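PDB 5IZ5: cytosolic phospholipase A2 delta from Homo sapiens, which hydrolyses glycerophospholipids at the sn-2 position in a calcium-dependent manner, preferring linoleic acid there, to release a free fatty acid and a lysophospholipid. Local coordinates for residues Glu407-Tyr412 and Gln591-Phe596; Pro489-Phe494 and Gly498-Pro503. The protein carries 3 engineered substitutions. All blocks are in the same frame, centred on the assembly; numbering follows the deposited sequence.

Contact 1: Glu407-Tyr412 and Gln591-Phe596; sequences ERLASY and QAFKGF
Leu409, on helix 406-422, reaches Ala592 and Phe593 of helix 588-593 with both branches of its isobutyl group. CD1 meets the Ala592 methyl, CB, at 4.3 Å, and CD2 lies 4.1 Å from Phe593 CE2, the leucine and phenylalanine side chains running past one another in opposite directions. The backbone takes part as well: Leu409 O sits at the edge of the Phe593 ring, in its plane, 3.7 Å from CZ. One turn further on, Tyr412 supplies the closest approach, its CB lying 3.6 Å from Phe593 CZ. The tyrosine side chain crosses that of Phe593 at about a right angle, and Phe593 CE2 comes to the edge of the phenol ring, 4.0 Å from CD2. With CG beside the backbone N (chi1 -64°), the Tyr412 ring is carried back over Arg408 O, and its hydroxyl bonds to Ser438 OG of helix 428-441. Leu431 of that helix also touches Phe593, which is thus wedged between two helices. With an alanine here in place of the phenylalanine, the gap left between helices 406-422 and 428-441 would probably leave Leu409 CD2 and Tyr412 CB without their aromatic neighbour. No hydrogen bond links the two segments; apart from the ring edge at Leu409 O, the contact is apolar, so the helices are held here by the fit of hydrocarbon surfaces, with the one phenolic hydroxyl satisfied elsewhere.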
loop_
_atom_site.group_PDB
_atom_site.type_symbol
_atom_site.label_atom_id
_atom_site.label_comp_id
_atom_site.label_asym_id
_atom_site.label_seq_id
_atom_site.Cartn_x
_atom_site.Cartn_y
_atom_site.Cartn_z
ATOM N N GLU B 407 -30.391 10.936 11.923
ATOM C CA GLU B 407 -30.525 9.780 11.019
ATOM C C GLU B 407 -29.162 9.364 10.469
ATOM O O GLU B 407 -28.820 8.177 10.439
ATOM C CB GLU B 407 -31.489 10.099 9.863
ATOM C CG GLU B 407 -31.755 8.943 8.867
ATOM C CD GLU B 407 -32.995 8.126 9.198
ATOM O OE1 GLU B 407 -34.102 8.691 9.140
ATOM O OE2 GLU B 407 -32.885 6.918 9.503
ATOM N N ARG B 408 -28.384 10.349 10.042
ATOM C CA ARG B 408 -27.072 10.101 9.465
ATOM C C ARG B 408 -26.086 9.523 10.490
ATOM O O ARG B 408 -25.392 8.541 10.222
ATOM C CB ARG B 408 -26.545 11.374 8.805
ATOM C CG ARG B 408 -26.965 11.487 7.348
ATOM C CD ARG B 408 -25.890 11.982 6.406
ATOM N NE ARG B 408 -26.433 12.386 5.101
ATOM C CZ ARG B 408 -27.064 13.539 4.889
ATOM N NH1 ARG B 408 -27.241 14.405 5.887
ATOM N NH2 ARG B 408 -27.533 13.828 3.681
ATOM N N LEU B 409 -26.053 10.112 11.680
ATOM C CA LEU B 409 -25.178 9.636 12.743
ATOM C C LEU B 409 -25.531 8.206 13.166
ATOM O O LEU B 409 -24.641 7.366 13.358
ATOM C CB LEU B 409 -25.242 10.602 13.922
ATOM C CG LEU B 409 -24.634 11.989 13.640
ATOM C CD1 LEU B 409 -24.941 12.916 14.802
ATOM C CD2 LEU B 409 -23.134 11.962 13.370
ATOM N N ALA B 410 -26.828 7.925 13.265
ATOM C CA ALA B 410 -27.318 6.578 13.549
ATOM C C ALA B 410 -26.880 5.581 12.469
ATOM O O ALA B 410 -26.458 4.465 12.783
ATOM C CB ALA B 410 -28.831 6.581 13.667
ATOM N N SER B 411 -26.967 5.993 11.206
ATOM C CA SER B 411 -26.525 5.156 10.085
ATOM C C SER B 411 -25.042 4.841 10.175
ATOM O O SER B 411 -24.641 3.716 9.880
ATOM C CB SER B 411 -26.814 5.826 8.739
ATOM O OG SER B 411 -28.192 6.102 8.624
ATOM N N TYR B 412 -24.224 5.818 10.570
ATOM C CA TYR B 412 -22.798 5.555 10.721
ATOM C C TYR B 412 -22.586 4.465 11.758
ATOM O O TYR B 412 -21.841 3.499 11.537
ATOM C CB TYR B 412 -21.995 6.793 11.169
ATOM C CG TYR B 412 -21.937 7.981 10.242
ATOM C CD1 TYR B 412 -22.297 7.887 8.897
ATOM C CD2 TYR B 412 -21.481 9.210 10.720
ATOM C CE1 TYR B 412 -22.226 8.988 8.067
ATOM C CE2 TYR B 412 -21.404 10.313 9.896
ATOM C CZ TYR B 412 -21.773 10.194 8.569
ATOM O OH TYR B 412 -21.708 11.285 7.745
ATOM N N GLN B 591 -19.896 14.663 19.349
ATOM C CA GLN B 591 -20.692 14.183 20.477
ATOM C C GLN B 591 -21.044 12.697 20.339
ATOM O O GLN B 591 -21.012 11.950 21.320
ATOM C CB GLN B 591 -21.942 15.048 20.633
ATOM C CG GLN B 591 -21.632 16.424 21.184
ATOM C CD GLN B 591 -22.848 17.123 21.754
ATOM O OE1 GLN B 591 -23.948 17.056 21.199
ATOM N NE2 GLN B 591 -22.654 17.807 22.875
ATOM N N ALA B 592 -21.342 12.267 19.117
ATOM C CA ALA B 592 -21.720 10.877 18.866
ATOM C C ALA B 592 -20.528 9.927 18.827
ATOM O O ALA B 592 -20.672 8.765 19.189
ATOM C CB ALA B 592 -22.497 10.768 17.564
ATOM N N PHE B 593 -19.366 10.419 18.386
ATOM C CA PHE B 593 -18.240 9.566 17.989
ATOM C C PHE B 593 -16.878 9.845 18.634
ATOM O O PHE B 593 -15.946 9.055 18.484
ATOM C CB PHE B 593 -18.152 9.623 16.463
ATOM C CG PHE B 593 -19.181 8.767 15.798
ATOM C CD1 PHE B 593 -19.024 7.384 15.735
ATOM C CD2 PHE B 593 -20.332 9.328 15.291
ATOM C CE1 PHE B 593 -19.990 6.593 15.145
ATOM C CE2 PHE B 593 -21.299 8.542 14.692
ATOM C CZ PHE B 593 -21.130 7.173 14.625
ATOM N N LYS B 594 -16.755 10.934 19.379
ATOM C CA LYS B 594 -15.479 11.262 20.016
ATOM C C LYS B 594 -15.080 10.136 20.962
ATOM O O LYS B 594 -13.971 9.608 20.896
ATOM C CB LYS B 594 -15.634 12.582 20.782
ATOM C CG LYS B 594 -14.373 13.376 21.054
ATOM C CD LYS B 594 -13.688 12.990 22.357
ATOM C CE LYS B 594 -13.174 14.223 23.095
ATOM N NZ LYS B 594 -11.952 13.949 23.903
ATOM N N GLY B 595 -16.018 9.748 21.813
ATOM C CA GLY B 595 -15.800 8.685 22.779
ATOM C C GLY B 595 -15.607 7.345 22.096
ATOM O O GLY B 595 -14.662 6.613 22.382
ATOM N N PHE B 596 -16.509 7.050 21.166
ATOM C CA PHE B 596 -16.459 5.821 20.370
ATOM C C PHE B 596 -15.083 5.558 19.748
ATOM O O PHE B 596 -14.581 4.432 19.773
ATOM C CB PHE B 596 -17.533 5.897 19.277
ATOM C CG PHE B 596 -17.611 4.670 18.419
ATOM C CD1 PHE B 596 -16.836 4.564 17.273
ATOM C CD2 PHE B 596 -18.464 3.628 18.749
ATOM C CE1 PHE B 596 -16.901 3.436 16.476
ATOM C CE2 PHE B 596 -18.537 2.496 17.954
ATOM C CZ PHE B 596 -17.756 2.400 16.814
#

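Contact 2: Pro489-Phe494 and Gly498-Pro503; sequences PYEVGF and GAFVPP
A tight antiparallel beta hairpin brings strands 492-494 and 499-501 together, their axes 4.5 Å apart at closest approach. Val492 and Val501 form a hydrogen-bonded pair: Val492 N gives to Val501 O at 2.7 Å, and Val501 N returns the bond to Val492 O at 2.8 Å. Toward the turn, Phe494 N bonds to Ala499 O, while Gly498 N makes a weak bond to Phe494 O. Between these rungs Gly493 faces Phe500 as a non-hydrogen-bonded pair, with CA atoms only 4.0 Å apart. A side chain on Gly493 would run into Phe500 CD1 and Ala499 O; its absence lets the Phe500 ring lie over the glycine backbone, CD1 coming within 3.2 Å of Gly493 N. The other face of this ring receives the Glu491 carboxylate, turned just 15° from the ring plane, with OE2 3.8 Å above it and offset toward the rim. Glu491 CG stands between its own N and carbonyl carbon (chi1 53°), which swings the extended chain across the hairpin to Phe500. Arg665 forms a salt bridge with OE2 and a cation-pi contact with Phe500, a charge that probably favours an ionised glutamate. On the sheet face of Val492 and Val501, Val492 CG2 packs 3.9 Å from Pro503 CB, and beyond the strands Pro503 CG meets Pro489 O at 3.2 Å. At the turn Gly498, with positive phi, and Ala499 both face Phe494, the G1 beta bulge that often accompanies a tight hairpin turn, here within the mixed sheet of the catalytic domain.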
loop_
_atom_site.group_PDB
_atom_site.type_symbol
_atom_site.label_atom_id
_atom_site.label_comp_id
_atom_site.label_asym_id
_atom_site.label_seq_id
_atom_site.Cartn_x
_atom_site.Cartn_y
_atom_site.Cartn_z
ATOM N N PRO B 489 -7.963 0.674 -11.703
ATOM C CA PRO B 489 -9.094 -0.228 -11.926
ATOM C C PRO B 489 -8.693 -1.652 -12.317
ATOM O O PRO B 489 -9.500 -2.567 -12.158
ATOM C CB PRO B 489 -9.860 0.443 -13.073
ATOM C CG PRO B 489 -9.447 1.876 -13.019
ATOM C CD PRO B 489 -8.007 1.827 -12.617
ATOM N N TYR B 490 -7.473 -1.833 -12.815
ATOM C CA TYR B 490 -6.965 -3.151 -13.185
ATOM C C TYR B 490 -6.175 -3.848 -12.081
ATOM O O TYR B 490 -6.280 -5.067 -11.934
ATOM C CB TYR B 490 -6.095 -3.066 -14.449
ATOM C CG TYR B 490 -6.828 -2.547 -15.665
ATOM C CD1 TYR B 490 -8.063 -3.072 -16.036
ATOM C CD2 TYR B 490 -6.279 -1.542 -16.457
ATOM C CE1 TYR B 490 -8.732 -2.606 -17.151
ATOM C CE2 TYR B 490 -6.949 -1.062 -17.571
ATOM C CZ TYR B 490 -8.172 -1.598 -17.913
ATOM O OH TYR B 490 -8.841 -1.138 -19.015
ATOM N N GLU B 491 -5.368 -3.111 -11.323
ATOM C CA GLU B 491 -4.603 -3.748 -10.262
ATOM C C GLU B 491 -4.090 -2.805 -9.176
ATOM O O GLU B 491 -3.923 -1.598 -9.390
ATOM C CB GLU B 491 -3.442 -4.573 -10.836
ATOM C CG GLU B 491 -2.530 -3.836 -11.791
ATOM C CD GLU B 491 -1.323 -4.655 -12.226
ATOM O OE1 GLU B 491 -1.356 -5.900 -12.139
ATOM O OE2 GLU B 491 -0.330 -4.045 -12.666
ATOM N N VAL B 492 -3.863 -3.406 -8.009
ATOM C CA VAL B 492 -3.402 -2.729 -6.814
ATOM C C VAL B 492 -2.164 -3.473 -6.340
ATOM O O VAL B 492 -2.183 -4.701 -6.217
ATOM C CB VAL B 492 -4.472 -2.781 -5.707
ATOM C CG1 VAL B 492 -3.959 -2.127 -4.436
ATOM C CG2 VAL B 492 -5.764 -2.109 -6.167
ATOM N N GLY B 493 -1.081 -2.747 -6.089
ATOM C CA GLY B 493 0.147 -3.399 -5.672
ATOM C C GLY B 493 1.347 -2.527 -5.398
ATOM O O GLY B 493 1.289 -1.301 -5.487
ATOM N N PHE B 494 2.437 -3.206 -5.058
ATOM C CA PHE B 494 3.670 -2.584 -4.639
ATOM C C PHE B 494 4.594 -2.438 -5.822
ATOM O O PHE B 494 4.969 -3.438 -6.432
ATOM C CB PHE B 494 4.383 -3.465 -3.597
ATOM C CG PHE B 494 3.745 -3.462 -2.251
ATOM C CD1 PHE B 494 4.307 -2.724 -1.220
ATOM C CD2 PHE B 494 2.613 -4.235 -1.988
ATOM C CE1 PHE B 494 3.738 -2.731 0.035
ATOM C CE2 PHE B 494 2.040 -4.242 -0.731
ATOM C CZ PHE B 494 2.606 -3.485 0.281
ATOM N N GLY B 498 6.943 -5.659 -7.222
ATOM C CA GLY B 498 6.375 -6.145 -8.471
ATOM C C GLY B 498 5.264 -7.157 -8.250
ATOM O O GLY B 498 5.233 -8.207 -8.885
ATOM N N ALA B 499 4.343 -6.822 -7.357
ATOM C CA ALA B 499 3.328 -7.767 -6.906
ATOM C C ALA B 499 1.998 -7.056 -6.765
ATOM O O ALA B 499 1.894 -6.061 -6.055
ATOM C CB ALA B 499 3.751 -8.395 -5.587
ATOM N N PHE B 500 0.985 -7.572 -7.449
ATOM C CA PHE B 500 -0.276 -6.876 -7.605
ATOM C C PHE B 500 -1.465 -7.833 -7.517
ATOM O O PHE B 500 -1.355 -9.019 -7.823
ATOM C CB PHE B 500 -0.294 -6.154 -8.963
ATOM C CG PHE B 500 0.624 -4.956 -9.041
ATOM C CD1 PHE B 500 0.117 -3.667 -8.923
ATOM C CD2 PHE B 500 1.984 -5.116 -9.259
ATOM C CE1 PHE B 500 0.959 -2.561 -8.987
ATOM C CE2 PHE B 500 2.836 -4.017 -9.323
ATOM C CZ PHE B 500 2.319 -2.736 -9.186
ATOM N N VAL B 501 -2.613 -7.297 -7.126
ATOM C CA VAL B 501 -3.866 -8.034 -7.190
ATOM C C VAL B 501 -4.927 -7.160 -7.835
ATOM O O VAL B 501 -4.810 -5.936 -7.824
ATOM C CB VAL B 501 -4.364 -8.469 -5.799
ATOM C CG1 VAL B 501 -3.408 -9.478 -5.180
ATOM C CG2 VAL B 501 -4.560 -7.265 -4.889
ATOM N N PRO B 502 -5.968 -7.784 -8.402
ATOM C CA PRO B 502 -7.082 -6.983 -8.882
ATOM C C PRO B 502 -7.722 -6.210 -7.733
ATOM O O PRO B 502 -7.744 -6.697 -6.603
ATOM C CB PRO B 502 -8.068 -8.018 -9.442
ATOM C CG PRO B 502 -7.299 -9.275 -9.625
ATOM C CD PRO B 502 -6.159 -9.229 -8.651
ATOM N N PRO B 503 -8.241 -5.010 -8.013
ATOM C CA PRO B 503 -8.773 -4.190 -6.935
ATOM C C PRO B 503 -9.879 -4.874 -6.145
ATOM O O PRO B 503 -10.001 -4.630 -4.945
ATOM C CB PRO B 503 -9.314 -2.956 -7.667
ATOM C CG PRO B 503 -9.518 -3.400 -9.074
ATOM C CD PRO B 503 -8.408 -4.367 -9.326
#

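In the fold
Both contacts belong to the PLA2c region, yet they lie in different parts of it, one between helices and the other in the mixed sheet. Contact 1 joins helices 406-422 and 588-593 toward the periphery, its centre about 29 Å from the centre of the chain; contact 2 is a hairpin whose centre lies about 10 Å from that point. The centres of the two contacts are 34 Å apart, with nearest atoms about 22 Å away, so they do not touch. Along the chain, residues 407-412 come first, then both hairpin strands, and residues 591-596 last. The outer contact therefore closes a long excursion that includes the locally formed hairpin. Strand 492-494 continues the sheet from 482-487, while 499-501 pairs onward with 285-286.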